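Local coordinates for protein putative cytochrome P450 hydroxylase (Chondromyces apiculatus DSM 436, PDB 6GMF) that probably acts as a heme-dependent cytochrome P450 monooxygenase, inserting oxygen from molecular oxygen into organic substrates such as terpenes, at residues Q44-V49 / G332-G337. Sequence-based numbering, arbitrary orientation.
With HEM (protoporphyrin IX containing Fe), chain B.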
# COMPACT_ATOMS: atom_id res chain seq x y z
N GLN A 44 -19.85 -6.53 4.36
CA GLN A 44 -20.30 -7.73 3.62
C GLN A 44 -20.36 -7.44 2.11
O GLN A 44 -20.11 -8.33 1.27
CB GLN A 44 -21.68 -8.14 4.13
CG GLN A 44 -21.65 -8.71 5.55
CD GLN A 44 -20.81 -9.96 5.67
OE1 GLN A 44 -20.90 -10.87 4.85
NE2 GLN A 44 -19.96 -10.01 6.69
N ASP A 45 -20.68 -6.20 1.79
CA ASP A 45 -20.83 -5.82 0.40
C ASP A 45 -19.45 -5.67 -0.25
O ASP A 45 -19.26 -6.08 -1.37
CB ASP A 45 -21.62 -4.54 0.28
CG ASP A 45 -23.06 -4.65 0.72
OD1 ASP A 45 -23.58 -5.81 0.70
OD2 ASP A 45 -23.64 -3.59 1.09
N VAL A 46 -18.51 -5.01 0.44
CA VAL A 46 -17.14 -4.91 -0.07
C VAL A 46 -16.59 -6.32 -0.32
O VAL A 46 -16.02 -6.59 -1.36
CB VAL A 46 -16.26 -4.07 0.87
CG1 VAL A 46 -14.82 -4.14 0.40
CG2 VAL A 46 -16.73 -2.61 0.94
N ALA A 47 -16.80 -7.24 0.62
CA ALA A 47 -16.27 -8.61 0.44
C ALA A 47 -16.93 -9.26 -0.79
O ALA A 47 -16.24 -9.89 -1.63
CB ALA A 47 -16.46 -9.40 1.72
N ARG A 48 -18.24 -9.05 -0.97
CA ARG A 48 -18.95 -9.65 -2.07
C ARG A 48 -18.39 -9.10 -3.38
O ARG A 48 -18.17 -9.84 -4.31
CB ARG A 48 -20.44 -9.33 -2.05
CG ARG A 48 -21.15 -9.88 -3.28
CD ARG A 48 -22.65 -9.89 -3.14
NE ARG A 48 -23.31 -9.99 -4.42
CZ ARG A 48 -24.37 -10.76 -4.65
NH1 ARG A 48 -24.93 -11.43 -3.66
NH2 ARG A 48 -24.85 -10.84 -5.87
N VAL A 49 -18.13 -7.79 -3.41
CA VAL A 49 -17.55 -7.21 -4.62
C VAL A 49 -16.17 -7.84 -4.92
O VAL A 49 -15.95 -8.26 -6.03
CB VAL A 49 -17.49 -5.68 -4.53
CG1 VAL A 49 -16.64 -5.07 -5.64
CG2 VAL A 49 -18.91 -5.11 -4.52
N GLY A 332 -9.86 -10.68 9.70
CA GLY A 332 -10.85 -10.42 8.67
C GLY A 332 -10.82 -9.00 8.15
O GLY A 332 -11.59 -8.66 7.24
N HIS A 333 -9.89 -8.14 8.62
CA HIS A 333 -9.76 -6.82 7.95
C HIS A 333 -9.38 -6.99 6.47
O HIS A 333 -8.79 -7.99 6.06
CB HIS A 333 -8.80 -5.87 8.63
CG HIS A 333 -7.37 -6.20 8.41
ND1 HIS A 333 -6.72 -6.00 7.19
CD2 HIS A 333 -6.47 -6.76 9.27
CE1 HIS A 333 -5.47 -6.39 7.30
NE2 HIS A 333 -5.28 -6.85 8.62
N LEU A 334 -9.77 -6.01 5.64
CA LEU A 334 -9.60 -6.08 4.18
C LEU A 334 -8.52 -5.08 3.66
O LEU A 334 -8.52 -4.71 2.50
CB LEU A 334 -10.94 -5.73 3.55
CG LEU A 334 -12.09 -6.65 3.92
CD1 LEU A 334 -13.35 -6.26 3.14
CD2 LEU A 334 -11.72 -8.08 3.61
N ALA A 335 -7.59 -4.67 4.51
CA ALA A 335 -6.56 -3.69 4.13
C ALA A 335 -5.72 -4.19 2.94
O ALA A 335 -5.21 -3.35 2.21
CB ALA A 335 -5.69 -3.29 5.27
N PHE A 336 -5.52 -5.52 2.81
CA PHE A 336 -4.73 -6.09 1.75
C PHE A 336 -5.61 -6.63 0.61
O PHE A 336 -5.12 -7.37 -0.25
CB PHE A 336 -3.83 -7.19 2.34
CG PHE A 336 -2.67 -6.67 3.14
CD1 PHE A 336 -1.77 -5.79 2.58
CD2 PHE A 336 -2.45 -7.07 4.45
CE1 PHE A 336 -0.67 -5.32 3.26
CE2 PHE A 336 -1.36 -6.59 5.15
CZ PHE A 336 -0.45 -5.73 4.56
N GLY A 337 -6.90 -6.30 0.62
CA GLY A 337 -7.86 -6.87 -0.26
C GLY A 337 -8.25 -8.28 0.15
O GLY A 337 -8.21 -8.64 1.33
CHA HEM B . -2.38 -5.73 -4.36
CHB HEM B . -2.78 -3.20 -0.40
CHC HEM B . 2.03 -3.31 0.07
CHD HEM B . 2.45 -5.50 -4.11
C1A HEM B . -2.91 -5.06 -3.28
C2A HEM B . -4.32 -4.99 -3.06
C3A HEM B . -4.43 -4.24 -1.93
C4A HEM B . -3.12 -3.91 -1.50
CMA HEM B . -5.68 -3.74 -1.25
CAA HEM B . -5.45 -5.57 -3.87
CBA HEM B . -5.82 -4.72 -5.11
CGA HEM B . -7.05 -5.23 -5.84
O1A HEM B . -7.73 -6.17 -5.35
O2A HEM B . -7.36 -4.55 -6.87
C1B HEM B . -1.49 -2.98 0.10
C2B HEM B . -1.17 -2.31 1.34
C3B HEM B . 0.18 -2.32 1.49
C4B HEM B . 0.70 -3.03 0.32
CMB HEM B . -2.22 -1.74 2.21
CAB HEM B . 1.06 -1.82 2.62
CBB HEM B . 0.56 -1.66 3.80
C1C HEM B . 2.60 -3.95 -0.98
C2C HEM B . 4.02 -4.15 -1.14
C3C HEM B . 4.10 -4.79 -2.37
C4C HEM B . 2.80 -4.92 -2.92
CMC HEM B . 5.09 -3.89 -0.11
CAC HEM B . 5.27 -5.30 -3.08
CBC HEM B . 6.51 -5.02 -2.78
C1D HEM B . 1.15 -5.71 -4.52
C2D HEM B . 0.82 -6.34 -5.83
C3D HEM B . -0.52 -6.42 -5.88
C4D HEM B . -1.01 -5.83 -4.63
CMD HEM B . 1.90 -6.81 -6.79
CAD HEM B . -1.34 -6.99 -7.02
CBD HEM B . -1.77 -8.45 -6.86
CGD HEM B . -2.68 -8.93 -7.97
O1D HEM B . -2.77 -10.16 -8.13
O2D HEM B . -3.32 -8.10 -8.67
NA HEM B . -2.18 -4.40 -2.31
NB HEM B . -0.34 -3.38 -0.43
NC HEM B . 1.88 -4.38 -2.07
ND HEM B . -0.01 -5.36 -3.88
FE HEM B . -0.19 -4.49 -2.14
O HOH W 1 -0.27 -2.55 -3.26
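Val46 and Leu334 meet where helix 43-51 of the cytochrome P450 fold rests on the start of the cysteine-ligand loop, the heme-binding signature that opens with Phe336-Gly337 and leads through His341 to Cys343. The contact is small and wholly apolar: Val46 CG1 lies 3.8 Å from Leu334 CD1, and the two side chains run alongside one another in opposed senses, touching through one methyl each. Val46 has CG1 anti to its amide nitrogen (chi1 173°), which carries this methyl to the leucine. Branched aliphatic groups suit a buried seam, and Ala311 of helix 308-312 touches both. Beside them the short Ala47 lets Leu334 CD1 come within 4.4 Å of Ala47 N.

Hydrogen bonds shape the loop itself. Leu334 to Gly337 form a type I turn, closed by Gly337 N to Leu334 O. His333 ND1 accepts a hydrogen bond from Ala335 N, 3.1 Å away and almost in the ring plane, while NE2 bonds Glu271, so both ring nitrogens are used and the imidazole's rotation is fixed.

Beyond the turn the loop serves the heme. Gly337 combines positive phi with a place where a side chain would crowd CAA, the first methylene of a heme propionate. Phe336 lies on the Cys343 face of the porphyrin, opposite the iron-bound water, and its ring also touches Leu274 and Ala349; its backbone hydrogen-bonds Cys343, the axial ligand. Shortened to an alanine, Phe336 would probably leave a gap between the heme and these two residues. The phenylalanine meets the cofactor with its ring edge, CE1 lying 3.6 Å from HEM C3B.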